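Local structure of NADB-Rossmann Superfamily protein (Streptococcus agalactiae, 3LEC) at residues L132-E146 / E157-T169. The protein probably methylates N1 of an adenine in tRNA, has a Rossmann-type fold and binds a zinc ion. Residues are numbered along the deposited sequence; the frame is centred on the assembly and turned at random.
Sequences LRKWLAANDFEIVAE and EILVVKHGHMNLT. With ZN (zinc ion), chain B.
A zinc ion ties the turn after the helix to the loop that leaves strand 157-163: Asp140 OD1 lies 2.0 Å and His165 ND1 2.1 Å from the metal, a water adding a third ligand, with carboxylate and imidazole planes turned 52° apart. Next to this site the strands 141-146 and 157-163 pair antiparallel, and Glu142 and Lys162 exchange two backbone hydrogen bonds. A classic beta bulge follows, Val144 and Ala145 both facing Val160: Val144 N donates to Val160 O, and Val160 N to Ala145 O. Selenomethionine Met166, its CG anti to the backbone N (chi1 166°), reaches toward helix 132-138; its CE bends over to Ala137 CB at 3.8 Å, while SE lies 3.4 Å from Ile143 N, a buried amide without a polar partner. Leu136 and Val161 meet tip to tip, CD1 to CG2 at 3.9 Å, and Leu159 CD1 touches both Leu132 CD2 and Leu136 CD1. At the far end Arg133 NH2 gives Glu157 OE1 a hydrogen bond of 2.7 Å within a salt bridge, nearly in the guanidinium plane; Glu146 OE2, whose place is less sure, also faces the guanidinium, and Lys190 also binds Glu157. Strand 141-150 is an edge strand of the mixed class I methyltransferase sheet, and its hairpin partner 155-163 joins it to strand 120-125. Helix 129-138 packs against helix 101-110, while helix 177-182 touches Arg133, Ile143, Glu146 and Glu157.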
loop_
_atom_site.group_PDB
_atom_site.type_symbol
_atom_site.label_atom_id
_atom_site.label_comp_id
_atom_site.label_asym_id
_atom_site.label_seq_id
_atom_site.Cartn_x
_atom_site.Cartn_y
_atom_site.Cartn_z
ATOM N N LEU A 132 -6.925 -6.045 3.621
ATOM C CA LEU A 132 -5.524 -5.884 4.004
ATOM C C LEU A 132 -5.443 -5.553 5.508
ATOM O O LEU A 132 -4.645 -6.133 6.225
ATOM C CB LEU A 132 -4.834 -4.816 3.161
ATOM C CG LEU A 132 -3.380 -4.447 3.496
ATOM C CD1 LEU A 132 -2.448 -5.664 3.449
ATOM C CD2 LEU A 132 -2.871 -3.338 2.590
ATOM N N ARG A 133 -6.269 -4.618 5.971
ATOM C CA ARG A 133 -6.331 -4.336 7.402
ATOM C C ARG A 133 -6.636 -5.606 8.224
ATOM O O ARG A 133 -6.049 -5.807 9.291
ATOM C CB ARG A 133 -7.336 -3.219 7.723
ATOM C CG ARG A 133 -6.854 -1.851 7.248
ATOM C CD ARG A 133 -7.606 -0.683 7.915
ATOM N NE ARG A 133 -7.271 0.544 7.203
ATOM C CZ ARG A 133 -7.913 0.988 6.112
ATOM N NH1 ARG A 133 -8.971 0.339 5.630
ATOM N NH2 ARG A 133 -7.499 2.091 5.521
ATOM N N LYS A 134 -7.532 -6.458 7.727
ATOM C CA LYS A 134 -7.900 -7.671 8.465
ATOM C C LYS A 134 -6.717 -8.604 8.599
ATOM O O LYS A 134 -6.505 -9.197 9.654
ATOM C CB LYS A 134 -9.038 -8.426 7.792
ATOM C CG LYS A 134 -10.408 -7.795 7.939
ATOM C CD LYS A 134 -11.407 -8.526 7.038
ATOM C CE LYS A 134 -12.842 -8.113 7.332
ATOM N NZ LYS A 134 -13.816 -8.981 6.593
ATOM N N TRP A 135 -5.939 -8.700 7.533
ATOM C CA TRP A 135 -4.775 -9.557 7.528
ATOM C C TRP A 135 -3.715 -9.002 8.467
ATOM O O TRP A 135 -3.115 -9.762 9.207
ATOM C CB TRP A 135 -4.204 -9.736 6.131
ATOM C CG TRP A 135 -3.048 -10.708 6.155
ATOM C CD1 TRP A 135 -3.110 -12.051 5.926
ATOM C CD2 TRP A 135 -1.676 -10.407 6.456
ATOM N NE1 TRP A 135 -1.857 -12.605 6.070
ATOM C CE2 TRP A 135 -0.959 -11.617 6.387
ATOM C CE3 TRP A 135 -0.977 -9.224 6.747
ATOM C CZ2 TRP A 135 0.432 -11.690 6.605
ATOM C CZ3 TRP A 135 0.410 -9.305 6.993
ATOM C CH2 TRP A 135 1.094 -10.541 6.917
ATOM N N LEU A 136 -3.496 -7.688 8.432
ATOM C CA LEU A 136 -2.522 -7.060 9.308
ATOM C C LEU A 136 -2.877 -7.314 10.775
ATOM O O LEU A 136 -2.019 -7.744 11.580
ATOM C CB LEU A 136 -2.403 -5.571 8.999
ATOM C CG LEU A 136 -1.773 -5.243 7.636
ATOM C CD1 LEU A 136 -2.103 -3.789 7.244
ATOM C CD2 LEU A 136 -0.264 -5.487 7.689
ATOM N N ALA A 137 -4.145 -7.065 11.117
ATOM C CA ALA A 137 -4.612 -7.250 12.513
ATOM C C ALA A 137 -4.440 -8.670 13.020
ATOM O O ALA A 137 -4.140 -8.877 14.198
ATOM C CB ALA A 137 -6.060 -6.839 12.655
ATOM N N ALA A 138 -4.668 -9.645 12.143
ATOM C CA ALA A 138 -4.625 -11.058 12.509
ATOM C C ALA A 138 -3.206 -11.588 12.642
ATOM O O ALA A 138 -3.006 -12.671 13.214
ATOM C CB ALA A 138 -5.393 -11.901 11.496
ATOM N N ASN A 139 -2.224 -10.844 12.123
ATOM C CA ASN A 139 -0.848 -11.344 12.075
ATOM C C ASN A 139 0.191 -10.506 12.824
ATOM O O ASN A 139 1.380 -10.497 12.483
ATOM C CB ASN A 139 -0.440 -11.599 10.632
ATOM C CG ASN A 139 -1.193 -12.750 10.026
ATOM O OD1 ASN A 139 -0.827 -13.911 10.215
ATOM N ND2 ASN A 139 -2.271 -12.443 9.308
ATOM N N ASP A 140 -0.262 -9.810 13.870
ATOM C CA ASP A 140 0.658 -9.113 14.762
ATOM C C ASP A 140 1.412 -7.972 14.010
ATOM O O ASP A 140 2.574 -7.662 14.293
ATOM C CB ASP A 140 1.599 -10.109 15.495
ATOM C CG ASP A 140 1.016 -10.612 16.819
ATOM O OD1 ASP A 140 0.201 -9.880 17.406
ATOM O OD2 ASP A 140 1.372 -11.716 17.293
ATOM N N PHE A 141 0.706 -7.341 13.065
ATOM C CA PHE A 141 1.109 -6.044 12.531
ATOM C C PHE A 141 0.197 -4.933 13.017
ATOM O O PHE A 141 -0.967 -5.175 13.347
ATOM C CB PHE A 141 1.201 -6.086 11.005
ATOM C CG PHE A 141 2.258 -7.022 10.515
ATOM C CD1 PHE A 141 3.576 -6.605 10.455
ATOM C CD2 PHE A 141 1.929 -8.331 10.133
ATOM C CE1 PHE A 141 4.594 -7.480 10.029
ATOM C CE2 PHE A 141 2.939 -9.218 9.699
ATOM C CZ PHE A 141 4.267 -8.789 9.654
ATOM N N GLU A 142 0.750 -3.729 13.092
ATOM C CA GLU A 142 0.046 -2.565 13.587
ATOM C C GLU A 142 0.194 -1.392 12.613
ATOM O O GLU A 142 1.290 -1.071 12.160
ATOM C CB GLU A 142 0.550 -2.194 14.994
ATOM C CG GLU A 142 -0.031 -0.891 15.542
ATOM C CD GLU A 142 0.333 -0.640 16.998
ATOM O OE1 GLU A 142 -0.592 -0.357 17.786
ATOM O OE2 GLU A 142 1.533 -0.712 17.354
ATOM N N ILE A 143 -0.928 -0.771 12.280
ATOM C CA ILE A 143 -0.933 0.448 11.482
ATOM C C ILE A 143 -0.576 1.604 12.411
ATOM O O ILE A 143 -1.216 1.770 13.466
ATOM C CB ILE A 143 -2.331 0.697 10.870
ATOM C CG1 ILE A 143 -2.697 -0.457 9.922
ATOM C CG2 ILE A 143 -2.350 2.056 10.155
ATOM C CD1 ILE A 143 -4.188 -0.550 9.627
ATOM N N VAL A 144 0.436 2.390 12.038
ATOM C CA VAL A 144 0.899 3.526 12.870
ATOM C C VAL A 144 0.669 4.890 12.249
ATOM O O VAL A 144 0.796 5.910 12.926
ATOM C CB VAL A 144 2.392 3.389 13.259
ATOM C CG1 VAL A 144 2.585 2.197 14.124
ATOM C CG2 VAL A 144 3.299 3.328 11.996
ATOM N N ALA A 145 0.347 4.898 10.953
ATOM C CA ALA A 145 -0.119 6.075 10.246
ATOM C C ALA A 145 -0.880 5.661 8.980
ATOM O O ALA A 145 -0.626 4.574 8.402
ATOM C CB ALA A 145 1.055 7.016 9.889
ATOM N N GLU A 146 -1.825 6.511 8.568
ATOM C CA GLU A 146 -2.515 6.358 7.277
ATOM C C GLU A 146 -2.657 7.695 6.558
ATOM O O GLU A 146 -2.734 8.748 7.191
ATOM C CB GLU A 146 -3.898 5.709 7.432
ATOM C CG GLU A 146 -3.910 4.358 8.107
ATOM C CD GLU A 146 -5.309 3.825 8.296
ATOM O OE1 GLU A 146 -6.131 4.543 8.917
ATOM O OE2 GLU A 146 -5.577 2.681 7.850
ATOM N N GLU A 157 -5.314 5.286 -0.739
ATOM C CA GLU A 157 -4.967 5.130 0.667
ATOM C C GLU A 157 -3.565 4.588 0.811
ATOM O O GLU A 157 -3.161 3.715 0.042
ATOM C CB GLU A 157 -5.932 4.178 1.355
ATOM C CG GLU A 157 -7.385 4.674 1.348
ATOM C CD GLU A 157 -8.323 3.914 2.263
ATOM O OE1 GLU A 157 -7.887 3.072 3.076
ATOM O OE2 GLU A 157 -9.540 4.166 2.157
ATOM N N ILE A 158 -2.833 5.104 1.803
ATOM C CA ILE A 158 -1.519 4.574 2.170
ATOM C C ILE A 158 -1.564 4.127 3.641
ATOM O O ILE A 158 -2.005 4.891 4.497
ATOM C CB ILE A 158 -0.408 5.628 1.967
ATOM C CG1 ILE A 158 -0.218 5.937 0.473
ATOM C CG2 ILE A 158 0.925 5.226 2.685
ATOM C CD1 ILE A 158 0.556 7.254 0.220
ATOM N N LEU A 159 -1.105 2.907 3.912
ATOM C CA LEU A 159 -0.989 2.384 5.275
ATOM C C LEU A 159 0.462 2.222 5.682
ATOM O O LEU A 159 1.222 1.584 4.979
ATOM C CB LEU A 159 -1.668 1.016 5.379
ATOM C CG LEU A 159 -3.146 0.840 5.033
ATOM C CD1 LEU A 159 -3.598 -0.556 5.374
ATOM C CD2 LEU A 159 -3.979 1.857 5.745
ATOM N N VAL A 160 0.834 2.766 6.846
ATOM C CA VAL A 160 2.210 2.635 7.364
ATOM C C VAL A 160 2.136 1.655 8.511
ATOM O O VAL A 160 1.275 1.800 9.392
ATOM C CB VAL A 160 2.763 3.974 7.865
ATOM C CG1 VAL A 160 4.228 3.809 8.313
ATOM C CG2 VAL A 160 2.659 5.026 6.771
ATOM N N VAL A 161 3.009 0.645 8.488
ATOM C CA VAL A 161 2.836 -0.528 9.331
ATOM C C VAL A 161 4.149 -0.877 10.022
ATOM O O VAL A 161 5.226 -0.761 9.444
ATOM C CB VAL A 161 2.376 -1.773 8.479
ATOM C CG1 VAL A 161 2.280 -3.016 9.326
ATOM C CG2 VAL A 161 1.027 -1.521 7.802
ATOM N N LYS A 162 4.053 -1.283 11.278
ATOM C CA LYS A 162 5.197 -1.874 11.960
ATOM C C LYS A 162 4.727 -3.144 12.681
ATOM O O LYS A 162 3.534 -3.397 12.777
ATOM C CB LYS A 162 5.796 -0.850 12.955
ATOM C CG LYS A 162 6.457 0.374 12.239
ATOM C CD LYS A 162 7.055 1.441 13.177
ATOM C CE LYS A 162 8.410 1.025 13.771
ATOM N NZ LYS A 162 9.528 1.049 12.786
ATOM N N HIS A 163 5.651 -3.949 13.194
ATOM C CA HIS A 163 5.235 -5.077 14.032
ATOM C C HIS A 163 4.513 -4.501 15.241
ATOM O O HIS A 163 4.888 -3.430 15.744
ATOM C CB HIS A 163 6.444 -5.919 14.453
ATOM C CG HIS A 163 7.080 -6.665 13.319
ATOM N ND1 HIS A 163 6.709 -7.945 12.967
ATOM C CD2 HIS A 163 8.072 -6.315 12.465
ATOM C CE1 HIS A 163 7.439 -8.349 11.941
ATOM N NE2 HIS A 163 8.276 -7.379 11.621
ATOM N N GLY A 164 3.456 -5.190 15.671
ATOM C CA GLY A 164 2.676 -4.783 16.834
ATOM C C GLY A 164 1.350 -5.510 16.886
ATOM O O GLY A 164 0.824 -5.927 15.856
ATOM N N HIS A 165 0.811 -5.663 18.092
ATOM C CA HIS A 165 -0.459 -6.320 18.273
ATOM C C HIS A 165 -1.598 -5.302 18.256
ATOM O O HIS A 165 -1.666 -4.428 19.115
ATOM C CB HIS A 165 -0.461 -7.069 19.608
ATOM C CG HIS A 165 -1.711 -7.852 19.852
ATOM N ND1 HIS A 165 -1.756 -9.228 19.766
ATOM C CD2 HIS A 165 -2.972 -7.451 20.162
ATOM C CE1 HIS A 165 -2.983 -9.641 20.026
ATOM N NE2 HIS A 165 -3.742 -8.582 20.267
HETATM N N MSE A 166 -2.511 -5.447 17.302
HETATM C CA MSE A 166 -3.510 -4.413 17.049
HETATM C C MSE A 166 -4.866 -5.074 17.021
HETATM O O MSE A 166 -5.014 -6.135 16.429
HETATM C CB MSE A 166 -3.225 -3.755 15.696
HETATM C CG MSE A 166 -4.370 -2.896 15.168
HETATM SE SE MSE A 166 -3.910 -2.047 13.445
HETATM C CE MSE A 166 -4.044 -3.583 12.263
ATOM N N ASN A 167 -5.846 -4.477 17.679
ATOM C CA ASN A 167 -7.220 -4.926 17.537
ATOM C C ASN A 167 -7.956 -3.809 16.837
ATOM O O ASN A 167 -7.810 -2.636 17.213
ATOM C CB ASN A 167 -7.880 -5.173 18.893
ATOM C CG ASN A 167 -7.244 -6.303 19.667
ATOM O OD1 ASN A 167 -6.600 -7.185 19.106
ATOM N ND2 ASN A 167 -7.437 -6.285 20.980
ATOM N N LEU A 168 -8.703 -4.156 15.795
ATOM C CA LEU A 168 -9.512 -3.154 15.088
ATOM C C LEU A 168 -10.990 -3.525 15.065
ATOM O O LEU A 168 -11.319 -4.700 14.906
ATOM C CB LEU A 168 -9.008 -2.935 13.651
ATOM C CG LEU A 168 -7.655 -2.279 13.372
ATOM C CD1 LEU A 168 -7.506 -2.079 11.855
ATOM C CD2 LEU A 168 -7.483 -0.953 14.101
ATOM N N THR A 169 -11.856 -2.513 15.219
ATOM C CA THR A 169 -13.306 -2.672 15.068
ATOM C C THR A 169 -13.651 -2.832 13.587
ATOM O O THR A 169 -12.845 -2.467 12.710
ATOM C CB THR A 169 -14.078 -1.437 15.623
ATOM O OG1 THR A 169 -13.702 -0.265 14.905
ATOM C CG2 THR A 169 -13.789 -1.208 17.109
HETATM ZN ZN ZN B . -0.298 -10.661 19.207
HETATM O O HOH W 1 -10.574 1.770 3.496
HETATM O O HOH W 2 -2.005 -7.262 15.199
HETATM O O HOH W 3 4.936 -9.228 14.372
HETATM O O HOH W 4 -1.335 -12.547 19.208
HETATM O O HOH W 5 3.687 -0.873 15.995
#